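Side-chain contacts in 2-aminomuconic 6-semialdehyde dehydrogenase (Pseudomonas sp., PDB 7BZV), which catalyses the NAD+-dependent oxidation of 2-aminomuconic 6-semialdehyde in the meta-cleavage breakdown of 2-aminophenol and needs its tetrameric assembly to bind the cofactor: residues G58-A62 against A63-D67; H207-G210 against P211-G215; P359-D363 against E364-G368; E403-V406 against I407-N411. One frame throughout, in Å; residues are numbered along the deposited sequence. Where two conformers were deposited one is given.

Interaction 1. Residues G58-A62 against A63-D67; sequences GRTTA and AQRVD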
ATOM      1  N   GLY B  58     -13.209   8.587 -23.852  1.00 32.07           N
ATOM      2  CA  GLY B  58     -13.868   7.609 -23.015  1.00 35.23           C
ATOM      3  C   GLY B  58     -13.355   6.217 -23.227  1.00 37.17           C
ATOM      4  O   GLY B  58     -13.586   5.346 -22.388  1.00 36.24           O
ATOM      5  N   ARG B  59     -12.651   5.989 -24.323  1.00 35.32           N
ATOM      6  CA  ARG B  59     -12.073   4.693 -24.595  1.00 38.01           C
ATOM      7  C   ARG B  59     -10.574   4.644 -24.319  1.00 42.50           C
ATOM      8  O   ARG B  59      -9.961   3.618 -24.598  1.00 34.45           O
ATOM      9  CB  ARG B  59     -12.332   4.292 -26.059  1.00 46.68           C
ATOM     10  CG  ARG B  59     -13.805   4.115 -26.410  1.00 65.05           C
ATOM     11  CD  ARG B  59     -14.012   3.687 -27.859  1.00 62.03           C
ATOM     12  NE  ARG B  59     -13.297   4.510 -28.842  1.00 62.55           N
ATOM     13  CZ  ARG B  59     -13.851   5.516 -29.518  1.00 64.66           C
ATOM     14  NH1 ARG B  59     -15.128   5.835 -29.314  1.00 48.34           N
ATOM     15  NH2 ARG B  59     -13.134   6.204 -30.408  1.00 52.90           N
ATOM     16  N   THR B  60      -9.958   5.718 -23.816  1.00 34.07           N
ATOM     17  CA  THR B  60      -8.520   5.667 -23.547  1.00 41.84           C
ATOM     18  C   THR B  60      -8.211   4.682 -22.431  1.00 29.69           C
ATOM     19  O   THR B  60      -8.961   4.552 -21.463  1.00 35.44           O
ATOM     20  CB  THR B  60      -7.963   7.028 -23.133  1.00 29.66           C
ATOM     21  OG1 THR B  60      -8.673   7.496 -21.983  1.00 35.94           O
ATOM     22  CG2 THR B  60      -8.071   8.023 -24.300  1.00 36.44           C
ATOM     23  N   THR B  61      -7.105   3.982 -22.572  1.00 33.34           N
ATOM     24  CA  THR B  61      -6.551   3.267 -21.433  1.00 39.09           C
ATOM     25  C   THR B  61      -5.776   4.212 -20.499  1.00 45.87           C
ATOM     26  O   THR B  61      -5.326   5.289 -20.901  1.00 27.60           O
ATOM     27  CB  THR B  61      -5.598   2.187 -21.903  1.00 25.49           C
ATOM     28  OG1 THR B  61      -4.462   2.810 -22.493  1.00 37.82           O
ATOM     29  CG2 THR B  61      -6.278   1.231 -22.947  1.00 37.55           C
ATOM     30  N   ALA B  62      -5.558   3.754 -19.258  1.00 37.66           N
ATOM     31  CA  ALA B  62      -4.655   4.465 -18.351  1.00 34.02           C
ATOM     32  C   ALA B  62      -3.312   4.713 -19.015  1.00 32.41           C
ATOM     33  O   ALA B  62      -2.764   5.822 -18.963  1.00 27.11           O
ATOM     34  CB  ALA B  62      -4.470   3.670 -17.055  1.00 34.99           C
ATOM     35  N   ALA B  63      -2.775   3.702 -19.683  1.00 30.67           N
ATOM     36  CA  ALA B  63      -1.475   3.883 -20.307  1.00 27.33           C
ATOM     37  C   ALA B  63      -1.502   4.979 -21.364  1.00 27.37           C
ATOM     38  O   ALA B  63      -0.533   5.735 -21.519  1.00 30.80           O
ATOM     39  CB  ALA B  63      -0.996   2.567 -20.913  1.00 41.24           C
ATOM     40  N   GLN B  64      -2.573   5.045 -22.162  1.00 30.67           N
ATOM     41  CA  GLN B  64      -2.658   6.108 -23.156  1.00 30.36           C
ATOM     42  C   GLN B  64      -2.720   7.464 -22.484  1.00 20.47           C
ATOM     43  O   GLN B  64      -2.173   8.450 -23.000  1.00 28.25           O
ATOM     44  CB  GLN B  64      -3.888   5.908 -24.062  1.00 27.94           C
ATOM     45  CG  GLN B  64      -3.751   4.752 -25.017  1.00 41.09           C
ATOM     46  CD  GLN B  64      -5.065   4.382 -25.703  1.00 43.96           C
ATOM     47  OE1 GLN B  64      -6.119   4.316 -25.077  1.00 34.59           O
ATOM     48  NE2 GLN B  64      -4.994   4.165 -27.000  1.00 51.60           N
ATOM     49  N   ARG B  65      -3.426   7.558 -21.352  1.00 25.58           N
ATOM     50  CA  ARG B  65      -3.513   8.854 -20.686  1.00 23.11           C
ATOM     51  C   ARG B  65      -2.173   9.237 -20.057  1.00 25.18           C
ATOM     52  O   ARG B  65      -1.797  10.408 -20.067  1.00 26.08           O
ATOM     53  CB  ARG B  65      -4.670   8.816 -19.693  1.00 20.40           C
ATOM     54  CG  ARG B  65      -6.016   8.719 -20.468  1.00 26.70           C
ATOM     55  CD  ARG B  65      -7.220   9.072 -19.647  1.00 32.29           C
ATOM     56  NE  ARG B  65      -7.225   8.373 -18.378  1.00 34.15           N
ATOM     57  CZ  ARG B  65      -7.723   7.159 -18.192  1.00 37.54           C
ATOM     58  NH1 ARG B  65      -8.274   6.494 -19.197  1.00 39.91           N
ATOM     59  NH2 ARG B  65      -7.683   6.618 -16.996  1.00 36.69           N
ATOM     60  N   VAL B  66      -1.423   8.256 -19.563  1.00 25.42           N
ATOM     61  CA  VAL B  66      -0.059   8.522 -19.133  1.00 27.32           C
ATOM     62  C   VAL B  66       0.681   9.244 -20.247  1.00 25.03           C
ATOM     63  O   VAL B  66       1.270  10.317 -20.042  1.00 26.30           O
ATOM     64  CB  VAL B  66       0.652   7.214 -18.732  1.00 23.56           C
ATOM     65  CG1 VAL B  66       2.157   7.493 -18.565  1.00 28.34           C
ATOM     66  CG2 VAL B  66       0.077   6.626 -17.419  1.00 23.36           C
ATOM     67  N   ASP B  67       0.626   8.684 -21.458  1.00 25.22           N
ATOM     68  CA  ASP B  67       1.313   9.284 -22.598  1.00 30.08           C
ATOM     69  C   ASP B  67       0.754  10.672 -22.928  1.00 33.07           C
ATOM     70  O   ASP B  67       1.513  11.596 -23.228  1.00 26.31           O
ATOM     71  CB  ASP B  67       1.198   8.368 -23.822  1.00 41.24           C
ATOM     72  CG  ASP B  67       2.032   7.095 -23.699  1.00 68.61           C
ATOM     73  OD1 ASP B  67       2.827   6.994 -22.748  1.00 72.99           O
ATOM     74  OD2 ASP B  67       1.880   6.179 -24.542  1.00 80.25           O
TER

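Interaction 2. Residues H207-G210 against P211-G215; sequences HGFG and PNSAG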
ATOM      1  N   HIS B 207     -14.100  31.785 -19.802  1.00 38.08           N
ATOM      2  CA  HIS B 207     -13.618  32.933 -19.051  1.00 48.12           C
ATOM      3  C   HIS B 207     -14.749  33.683 -18.340  1.00 60.10           C
ATOM      4  O   HIS B 207     -15.921  33.646 -18.741  1.00 44.96           O
ATOM      5  CB  HIS B 207     -12.886  33.900 -19.971  1.00 38.12           C
ATOM      6  CG  HIS B 207     -11.532  33.430 -20.387  1.00 39.51           C
ATOM      7  ND1 HIS B 207     -10.490  33.285 -19.494  1.00 42.08           N
ATOM      8  CD2 HIS B 207     -11.042  33.071 -21.598  1.00 44.69           C
ATOM      9  CE1 HIS B 207      -9.415  32.867 -20.140  1.00 43.38           C
ATOM     10  NE2 HIS B 207      -9.723  32.728 -21.417  1.00 44.51           N
ATOM     11  N   GLY B 208     -14.384  34.357 -17.264  1.00 43.06           N
ATOM     12  CA  GLY B 208     -15.266  35.345 -16.674  1.00 56.80           C
ATOM     13  C   GLY B 208     -14.952  35.572 -15.209  1.00 60.87           C
ATOM     14  O   GLY B 208     -13.814  35.399 -14.770  1.00 49.12           O
ATOM     15  N   PHE B 209     -15.998  35.929 -14.475  1.00 71.16           N
ATOM     16  CA  PHE B 209     -15.938  36.238 -13.060  1.00 69.52           C
ATOM     17  C   PHE B 209     -16.594  35.109 -12.271  1.00 70.20           C
ATOM     18  O   PHE B 209     -16.830  34.014 -12.793  1.00 71.78           O
ATOM     19  CB  PHE B 209     -16.591  37.604 -12.826  1.00 57.38           C
ATOM     20  CG  PHE B 209     -16.073  38.667 -13.742  1.00 48.86           C
ATOM     21  CD1 PHE B 209     -16.583  38.815 -15.026  1.00 50.74           C
ATOM     22  CD2 PHE B 209     -15.050  39.509 -13.327  1.00 54.76           C
ATOM     23  CE1 PHE B 209     -16.092  39.799 -15.880  1.00 49.71           C
ATOM     24  CE2 PHE B 209     -14.556  40.491 -14.172  1.00 56.44           C
ATOM     25  CZ  PHE B 209     -15.072  40.632 -15.450  1.00 56.39           C
ATOM     26  N   GLY B 210     -16.868  35.369 -10.998  1.00 65.69           N
ATOM     27  CA  GLY B 210     -17.484  34.381 -10.149  1.00 84.96           C
ATOM     28  C   GLY B 210     -18.989  34.529 -10.091  1.00 83.14           C
ATOM     29  O   GLY B 210     -19.738  33.814 -10.774  1.00 47.67           O
ATOM     30  N   PRO B 211     -19.459  35.473  -9.269  1.00 83.11           N
ATOM     31  CA  PRO B 211     -20.905  35.691  -9.148  1.00 59.57           C
ATOM     32  C   PRO B 211     -21.491  36.164 -10.466  1.00 59.68           C
ATOM     33  O   PRO B 211     -20.911  37.010 -11.155  1.00 54.55           O
ATOM     34  CB  PRO B 211     -21.013  36.771  -8.065  1.00 67.85           C
ATOM     35  CG  PRO B 211     -19.711  37.543  -8.188  1.00 72.61           C
ATOM     36  CD  PRO B 211     -18.678  36.485  -8.532  1.00 84.57           C
ATOM     37  N   ASN B 212     -22.644  35.594 -10.816  1.00 60.06           N
ATOM     38  CA  ASN B 212     -23.366  35.955 -12.036  1.00 73.01           C
ATOM     39  C   ASN B 212     -22.481  35.833 -13.269  1.00 75.01           C
ATOM     40  O   ASN B 212     -22.630  36.602 -14.228  1.00 49.29           O
ATOM     41  CB  ASN B 212     -23.952  37.373 -11.945  1.00 90.21           C
ATOM     42  CG  ASN B 212     -24.873  37.557 -10.744  1.00 88.01           C
ATOM     43  OD1 ASN B 212     -25.971  37.002 -10.698  1.00 76.98           O
ATOM     44  ND2 ASN B 212     -24.429  38.343  -9.772  1.00 79.95           N
ATOM     45  N   SER B 213     -21.566  34.864 -13.255  1.00 81.90           N
ATOM     46  CA  SER B 213     -20.720  34.596 -14.417  1.00 60.06           C
ATOM     47  C   SER B 213     -20.235  33.141 -14.398  1.00 56.16           C
ATOM     48  O   SER B 213     -20.784  32.280 -13.698  1.00 46.41           O
ATOM     49  CB  SER B 213     -19.532  35.580 -14.461  1.00 51.51           C
ATOM     50  OG  SER B 213     -18.996  35.703 -15.773  1.00 63.38           O
ATOM     51  N   ALA B 214     -19.175  32.879 -15.172  1.00 44.07           N
ATOM     52  CA  ALA B 214     -18.832  31.506 -15.534  1.00 43.18           C
ATOM     53  C   ALA B 214     -18.634  30.640 -14.307  1.00 40.54           C
ATOM     54  O   ALA B 214     -19.082  29.490 -14.278  1.00 42.79           O
ATOM     55  CB  ALA B 214     -17.578  31.476 -16.402  1.00 47.98           C
ATOM     56  N   GLY B 215     -17.976  31.172 -13.276  1.00 47.36           N
ATOM     57  CA  GLY B 215     -17.731  30.368 -12.085  1.00 59.32           C
ATOM     58  C   GLY B 215     -19.008  29.879 -11.421  1.00 59.77           C
ATOM     59  O   GLY B 215     -19.130  28.701 -11.059  1.00 46.03           O
TER

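Interaction 3. Residues P359-D363 against E364-G368; sequences PRFGD and ERDNG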
ATOM      1  N   PRO B 359       6.059  51.623  -2.406  1.00 42.70           N
ATOM      2  CA  PRO B 359       7.248  52.176  -3.066  1.00 46.01           C
ATOM      3  C   PRO B 359       6.859  53.253  -4.070  1.00 54.77           C
ATOM      4  O   PRO B 359       5.797  53.200  -4.697  1.00 56.76           O
ATOM      5  CB  PRO B 359       7.882  50.966  -3.754  1.00 40.41           C
ATOM      6  CG  PRO B 359       6.715  50.037  -4.028  1.00 44.82           C
ATOM      7  CD  PRO B 359       5.710  50.279  -2.904  1.00 41.06           C
ATOM      8  N   ARG B 360       7.723  54.257  -4.196  1.00 51.48           N
ATOM      9  CA  ARG B 360       7.598  55.271  -5.242  1.00 53.86           C
ATOM     10  C   ARG B 360       8.751  55.097  -6.222  1.00 52.34           C
ATOM     11  O   ARG B 360       9.920  55.208  -5.840  1.00 55.52           O
ATOM     12  CB  ARG B 360       7.602  56.691  -4.675  1.00 63.21           C
ATOM     13  CG  ARG B 360       7.363  57.767  -5.757  1.00102.05           C
ATOM     14  CD  ARG B 360       7.864  59.132  -5.305  1.00120.40           C
ATOM     15  NE  ARG B 360       8.147  60.054  -6.404  1.00120.73           N
ATOM     16  CZ  ARG B 360       9.322  60.158  -7.018  1.00111.34           C
ATOM     17  NH1 ARG B 360      10.337  59.388  -6.648  1.00104.97           N
ATOM     18  NH2 ARG B 360       9.481  61.035  -8.002  1.00108.29           N
ATOM     19  N   PHE B 361       8.423  54.830  -7.475  1.00 44.14           N
ATOM     20  CA  PHE B 361       9.439  54.630  -8.492  1.00 47.52           C
ATOM     21  C   PHE B 361       9.692  55.855  -9.359  1.00 58.90           C
ATOM     22  O   PHE B 361      10.768  55.946  -9.969  1.00 47.83           O
ATOM     23  CB  PHE B 361       9.034  53.480  -9.401  1.00 53.89           C
ATOM     24  CG  PHE B 361       8.863  52.179  -8.683  1.00 56.38           C
ATOM     25  CD1 PHE B 361       9.965  51.378  -8.402  1.00 49.86           C
ATOM     26  CD2 PHE B 361       7.604  51.750  -8.299  1.00 64.60           C
ATOM     27  CE1 PHE B 361       9.794  50.132  -7.754  1.00 48.99           C
ATOM     28  CE2 PHE B 361       7.427  50.526  -7.651  1.00 55.47           C
ATOM     29  CZ  PHE B 361       8.519  49.729  -7.367  1.00 54.81           C
ATOM     30  N   GLY B 362       8.727  56.767  -9.453  1.00 56.47           N
ATOM     31  CA  GLY B 362       8.884  57.924 -10.308  1.00 72.30           C
ATOM     32  C   GLY B 362       8.614  57.668 -11.769  1.00 69.52           C
ATOM     33  O   GLY B 362       9.068  58.443 -12.619  1.00 66.41           O
ATOM     34  N   ASP B 363       7.892  56.603 -12.096  1.00 68.93           N
ATOM     35  CA  ASP B 363       7.580  56.309 -13.485  1.00 54.31           C
ATOM     36  C   ASP B 363       6.201  55.650 -13.536  1.00 52.94           C
ATOM     37  O   ASP B 363       5.415  55.749 -12.587  1.00 46.76           O
ATOM     38  CB  ASP B 363       8.708  55.469 -14.111  1.00 53.19           C
ATOM     39  CG  ASP B 363       9.018  54.190 -13.317  1.00 61.61           C
ATOM     40  OD1 ASP B 363       8.081  53.533 -12.816  1.00 50.38           O
ATOM     41  OD2 ASP B 363      10.203  53.832 -13.215  1.00 55.50           O
ATOM     42  N   GLU B 364       5.893  55.021 -14.673  1.00 46.52           N
ATOM     43  CA  GLU B 364       4.589  54.407 -14.896  1.00 62.88           C
ATOM     44  C   GLU B 364       4.268  53.330 -13.856  1.00 61.30           C
ATOM     45  O   GLU B 364       3.091  53.033 -13.617  1.00 46.19           O
ATOM     46  CB  GLU B 364       4.561  53.814 -16.308  1.00 58.28           C
ATOM     47  CG  GLU B 364       5.570  52.677 -16.546  1.00 85.34           C
ATOM     48  CD  GLU B 364       6.897  53.140 -17.147  1.00 92.01           C
ATOM     49  OE1 GLU B 364       7.517  52.359 -17.908  1.00 73.32           O
ATOM     50  OE2 GLU B 364       7.328  54.277 -16.855  1.00 92.56           O
ATOM     51  N   ARG B 365       5.285  52.750 -13.223  1.00 49.28           N
ATOM     52  CA  ARG B 365       5.040  51.725 -12.211  1.00 50.78           C
ATOM     53  C   ARG B 365       4.173  52.265 -11.094  1.00 54.72           C
ATOM     54  O   ARG B 365       3.546  51.485 -10.380  1.00 44.94           O
ATOM     55  CB  ARG B 365       6.359  51.214 -11.621  1.00 45.78           C
ATOM     56  CG  ARG B 365       7.133  50.289 -12.541  1.00 47.26           C
ATOM     57  CD  ARG B 365       8.455  49.873 -11.912  1.00 50.95           C
ATOM     58  NE  ARG B 365       9.530  50.835 -12.165  1.00 53.18           N
ATOM     59  CZ  ARG B 365      10.759  50.704 -11.683  1.00 67.16           C
ATOM     60  NH1 ARG B 365      11.057  49.657 -10.920  1.00 59.21           N
ATOM     61  NH2 ARG B 365      11.689  51.607 -11.966  1.00 84.39           N
ATOM     62  N   ASP B 366       4.116  53.584 -10.923  1.00 45.03           N
ATOM     63  CA  ASP B 366       3.313  54.125  -9.834  1.00 43.13           C
ATOM     64  C   ASP B 366       1.815  54.048 -10.115  1.00 42.54           C
ATOM     65  O   ASP B 366       1.024  54.254  -9.188  1.00 47.82           O
ATOM     66  CB  ASP B 366       3.743  55.566  -9.548  1.00 53.58           C
ATOM     67  CG  ASP B 366       5.174  55.650  -9.018  1.00 68.68           C
ATOM     68  OD1 ASP B 366       5.522  54.852  -8.123  1.00 57.15           O
ATOM     69  OD2 ASP B 366       5.956  56.519  -9.487  1.00 63.78           O
ATOM     70  N   ASN B 367       1.404  53.778 -11.357  1.00 36.03           N
ATOM     71  CA  ASN B 367       0.012  53.442 -11.619  1.00 52.42           C
ATOM     72  C   ASN B 367      -0.245  51.951 -11.473  1.00 50.66           C
ATOM     73  O   ASN B 367      -1.373  51.510 -11.700  1.00 46.53           O
ATOM     74  CB  ASN B 367      -0.415  53.901 -13.015  1.00 69.91           C
ATOM     75  CG  ASN B 367      -0.238  55.403 -13.210  1.00 73.94           C
ATOM     76  OD1 ASN B 367      -0.524  56.209 -12.313  1.00 82.78           O
ATOM     77  ND2 ASN B 367       0.225  55.783 -14.383  1.00 68.32           N
ATOM     78  N   GLY B 368       0.781  51.172 -11.144  1.00 56.55           N
ATOM     79  CA  GLY B 368       0.614  49.769 -10.839  1.00 53.31           C
ATOM     80  C   GLY B 368       0.197  49.570  -9.393  1.00 52.77           C
ATOM     81  O   GLY B 368      -0.119  50.512  -8.663  1.00 48.93           O
TER

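Interaction 4. Residues E403-V406 against I407-N411; sequences ESEV and IRRAN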
ATOM      1  N   GLU B 403       7.260  25.758  24.615  1.00 28.57           N
ATOM      2  CA  GLU B 403       6.754  24.893  23.564  1.00 32.25           C
ATOM      3  C   GLU B 403       5.251  24.672  23.696  1.00 34.48           C
ATOM      4  O   GLU B 403       4.522  24.788  22.713  1.00 26.93           O
ATOM      5  CB  GLU B 403       7.527  23.571  23.614  1.00 34.92           C
ATOM      6  CG  GLU B 403       7.092  22.528  22.600  1.00 33.96           C
ATOM      7  CD  GLU B 403       7.964  21.264  22.625  1.00 31.77           C
ATOM      8  OE1 GLU B 403       9.213  21.369  22.685  1.00 34.84           O
ATOM      9  OE2 GLU B 403       7.380  20.160  22.559  1.00 36.52           O
ATOM     10  N   SER B 404       4.768  24.356  24.900  1.00 28.03           N
ATOM     11  CA  SER B 404       3.326  24.192  25.087  1.00 31.90           C
ATOM     12  C   SER B 404       2.585  25.466  24.721  1.00 35.93           C
ATOM     13  O   SER B 404       1.533  25.433  24.056  1.00 28.50           O
ATOM     14  CB  SER B 404       3.034  23.801  26.541  1.00 41.51           C
ATOM     15  OG  SER B 404       3.631  22.568  26.847  1.00 81.80           O
ATOM     16  N   GLU B 405       3.122  26.602  25.153  1.00 30.25           N
ATOM     17  CA  GLU B 405       2.524  27.892  24.833  1.00 31.11           C
ATOM     18  C   GLU B 405       2.446  28.098  23.331  1.00 31.11           C
ATOM     19  O   GLU B 405       1.422  28.536  22.806  1.00 29.91           O
ATOM     20  CB  GLU B 405       3.357  29.016  25.478  1.00 31.78           C
ATOM     21  CG  GLU B 405       2.926  30.429  25.121  1.00 34.14           C
ATOM     22  CD  GLU B 405       4.067  31.459  25.246  1.00 34.80           C
ATOM     23  OE1 GLU B 405       5.128  31.145  25.834  1.00 29.40           O
ATOM     24  OE2 GLU B 405       3.885  32.581  24.762  1.00 29.80           O
ATOM     25  N   VAL B 406       3.533  27.814  22.615  1.00 29.73           N
ATOM     26  CA  VAL B 406       3.535  28.246  21.222  1.00 25.62           C
ATOM     27  C   VAL B 406       2.665  27.307  20.382  1.00 28.15           C
ATOM     28  O   VAL B 406       2.053  27.738  19.398  1.00 24.58           O
ATOM     29  CB  VAL B 406       4.975  28.382  20.671  1.00 24.52           C
ATOM     30  CG1 VAL B 406       5.600  27.042  20.437  1.00 23.70           C
ATOM     31  CG2 VAL B 406       4.958  29.206  19.389  1.00 29.61           C
ATOM     32  N   ILE B 407       2.544  26.031  20.769  1.00 26.06           N
ATOM     33  CA  ILE B 407       1.618  25.142  20.058  1.00 26.24           C
ATOM     34  C   ILE B 407       0.195  25.676  20.187  1.00 25.01           C
ATOM     35  O   ILE B 407      -0.541  25.800  19.196  1.00 29.04           O
ATOM     36  CB  ILE B 407       1.749  23.695  20.583  1.00 25.89           C
ATOM     37  CG1 ILE B 407       3.112  23.132  20.195  1.00 28.40           C
ATOM     38  CG2 ILE B 407       0.614  22.817  20.090  1.00 26.40           C
ATOM     39  CD1 ILE B 407       3.593  21.989  21.032  1.00 28.16           C
ATOM     40  N   ARG B 408      -0.204  26.031  21.412  0.63 29.82           N
ATOM     41  CA  ARG B 408      -1.553  26.544  21.629  0.63 28.73           C
ATOM     42  C   ARG B 408      -1.785  27.801  20.801  0.63 29.02           C
ATOM     43  O   ARG B 408      -2.805  27.931  20.122  0.63 26.97           O
ATOM     44  CB  ARG B 408      -1.788  26.820  23.122  0.63 31.50           C
ATOM     45  CG  ARG B 408      -3.033  27.670  23.418  0.63 42.02           C
ATOM     46  CD  ARG B 408      -3.212  27.951  24.927  0.63 47.50           C
ATOM     47  NE  ARG B 408      -2.181  28.832  25.493  0.63 37.01           N
ATOM     48  CZ  ARG B 408      -2.070  30.127  25.221  0.63 33.24           C
ATOM     49  NH1 ARG B 408      -2.922  30.719  24.387  0.63 34.87           N
ATOM     50  NH2 ARG B 408      -1.110  30.827  25.782  0.63 28.45           N
ATOM     51  N   ARG B 409      -0.830  28.725  20.815  1.00 28.78           N
ATOM     52  CA  ARG B 409      -1.023  29.965  20.080  1.00 27.05           C
ATOM     53  C   ARG B 409      -0.991  29.746  18.577  1.00 32.62           C
ATOM     54  O   ARG B 409      -1.732  30.400  17.833  1.00 25.04           O
ATOM     55  CB  ARG B 409       0.043  30.981  20.513  1.00 27.24           C
ATOM     56  CG  ARG B 409      -0.020  31.327  22.019  1.00 37.07           C
ATOM     57  CD  ARG B 409       1.158  32.209  22.464  1.00 32.26           C
ATOM     58  NE  ARG B 409       1.129  33.523  21.819  1.00 31.05           N
ATOM     59  CZ  ARG B 409       2.149  34.380  21.838  1.00 38.25           C
ATOM     60  NH1 ARG B 409       3.274  34.070  22.475  1.00 28.04           N
ATOM     61  NH2 ARG B 409       2.045  35.552  21.229  1.00 31.20           N
ATOM     62  N   ALA B 410      -0.121  28.861  18.102  1.00 28.93           N
ATOM     63  CA  ALA B 410      -0.077  28.577  16.671  1.00 29.10           C
ATOM     64  C   ALA B 410      -1.404  28.012  16.179  1.00 31.93           C
ATOM     65  O   ALA B 410      -1.879  28.362  15.090  1.00 30.88           O
ATOM     66  CB  ALA B 410       1.057  27.596  16.379  1.00 29.22           C
ATOM     67  N   ASN B 411      -2.010  27.131  16.975  1.00 25.37           N
ATOM     68  CA  ASN B 411      -3.252  26.450  16.627  1.00 24.86           C
ATOM     69  C   ASN B 411      -4.506  27.263  16.942  1.00 34.24           C
ATOM     70  O   ASN B 411      -5.629  26.810  16.658  1.00 30.04           O
ATOM     71  CB  ASN B 411      -3.307  25.121  17.380  1.00 25.11           C
ATOM     72  CG  ASN B 411      -2.422  24.061  16.748  1.00 23.86           C
ATOM     73  OD1 ASN B 411      -2.016  24.197  15.597  1.00 27.44           O
ATOM     74  ND2 ASN B 411      -2.192  22.977  17.463  1.00 31.20           N
TER

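Interaction 1. Residues G58-A62 against A63-D67
Ala63 sets its CB 3.8 Å from Thr61 OG1, where helix 62-78 starts. Gln64 follows, crossing Thr61 at about a right angle. Gln64 N donates to Thr61 OG1 (2.9 Å), while the extended side chain, its CG beside the backbone N, reaches back along the helix start and Gln64 OE1 takes the N-H of Thr61 at 2.7 Å, in the carbonyl plane and on a lone pair. Thr61 OG1 can be reached because chi1 of 67° places it between its own backbone N and carbonyl carbon, turned to the helix end. Arg65 N closes the first turn on Thr61 O. The side chain, bent at chi3 (-49°), brings Arg65 NH1 to Thr60 OG1 at 3.0 Å, nearly straight (169°) and within the guanidinium plane. The same hydroxyl is also bonded to the carbonyl of Trp57, and Arg65 NE to that of Ala169; a leucine in place of Arg65 would probably leave the Ala169 carbonyl without this donor and Thr60 less firmly fixed. Val66 N bonds next to Ala62 O (2.8 Å), and its side chain packs on Leu117 and Ala118 of helix 95-119. Thr61 and Ala62 also pack on Asp128 of a second subunit. Thr61 and Gln64 make a capping box, the classic start of an alpha-helix.

Interaction 2. Residues H207-G210 against P211-G215
Gly210 and Pro211 form the bend of this contact, a type II beta turn from Gly210 to Ser213. Ser213 N donates to Gly210 O at 3.3 Å, reaching it from above the carbonyl plane, and Asn212 holds the third position of the turn with a positive phi of 54°. Phe209, just before the bend, is tied to the far side by its backbone at both ends. Phe209 O accepts from Gly215 N at 3.1 Å, and Phe209 N points at Ser213 OG in a weak bond of 3.3 Å. That hydroxyl lies near the plane of the Phe209 ring, at its edge. Phe209 CB and Ser213 CB are 3.9 Å apart; the ring itself leads away to meet Phe20. With OG anti to its own backbone N (chi1 -158°), Ser213 can face Phe209 while also bonding to Glu36. A beta carbon on Gly208 would fall 2.6 Å from Ser213 OG, a clash. The loop thus carries the chain from strand 203-205 into helix 214-220, and it is held mainly by main-chain polar groups. The Ser213 hydroxyl, set at the N-cap position without a capping bond, bonds to Glu36 and only weakly to Phe209 N, so it joins the loop to a neighbouring one.

Interaction 3. Residues P359-D363 against E364-G368
The surface loop between strands 351-354 and 374-377 folds back on itself through two aspartates, Asp366 gripping the backbone of Phe361 and Gly362 and Asp363 gripping Arg365. Asp366 spreads its carboxylate over consecutive amides: OD1 accepts from Phe361 N at 3.0 Å, almost straight at 173°, and OD2 from Gly362 N at 2.8 Å, each on its syn lone pair. A weak bond from Asp363 N adds to OD2. In the other direction, Asp366 N donates to Asp363 O at 3.0 Å as the chain winds into the short 3-10 segment 364-367. Asp363 opens this segment with an Asx turn, its OD1 accepting from Arg365 N at 2.9 Å. The turn depends on a CG lying between backbone N and carbonyl carbon (chi1 54°), which brings the carboxylate to the amide of Arg365. From there it also takes the Arg365 guanidinium side-on in a salt bridge. Arg365 NH2 reaches Asp363 OD2 at 3.0 Å, close to the guanidinium plane, while Arg365 NE is shared between both oxygens, 3.1 Å from Asp363 OD1. The two flat groups are nearly coplanar. Over a face of the Phe361 ring runs Arg365: its CD stands 4.0 Å from the ring centroid in a CH-pi contact, and beyond it the guanidinium lies over CD1, with planes 22° apart. Asp317 gives the Arg365 NH1 end a second salt bridge, Trp318 makes a cation-pi contact with it, and Trp370 meets the Phe361 ring edge-to-face.

Interaction 4. Residues E403-V406 against I407-N411
Glu405 and Arg409 lie side by side on one flank of helix 403-411, pointing the same way. Glu405 OE2 takes Arg409 NH1 at 2.8 Å in a salt bridge, bent at 136°. The nitrogen comes to the anti side of the oxygen and stands out of the carboxylate plane, although the carboxylate and guanidinium planes are only 6° apart. Below the charges, Glu405 CG packs against Arg409 CD at 3.7 Å. This is the i to i+4 pairing of an alpha-helix, with Arg409 N bonded to Glu405 O in the same step. Another such pair is Glu403 and Ile407, where Glu403 CG and Ile407 CD1 touch at 3.9 Å. The bend of Arg409 at chi3 (65°) carries its head toward strand 394-400, where NH1 also bonds to Pro399 O and NH2 to Thr398 OG1. From outside that strand, Asp381 forms a separate salt bridge with NE. A leucine in its place would probably leave Glu405 OE2 and Asp381 without their positive mate and loosen the tie to strand 394-400. Glu405 OE1 is fixed by Asp401 N just ahead of the helix. Further out, Arg431 of helix 426-435 pairs with Glu403, while Glu488 of a third subunit packs on Glu403 and Ser404.

In the fold
The four contacts follow one another along the chain and none touches another. Interactions 1 and 3 are the most widely separated, about 50 Å between centres and on opposite sides of the chain's centre; interactions 2 and 3 come nearest, about 17 Å between closest atoms. Interaction 2 follows strand 203-205 of the eight-stranded sheet, which probably belongs to the NAD-binding half, as in other aldehyde dehydrogenases. Interaction 3 lies in the loop between two strands of the seven-stranded sheet, 351-354 and 374-377, and interaction 4 on the helix after its strand 394-400, about 41 Å away between centres. Interactions 1 and 4 touch different neighbouring subunits. A bound di(hydroxyethyl)ether lies about 5 Å from the Ala63 side chain.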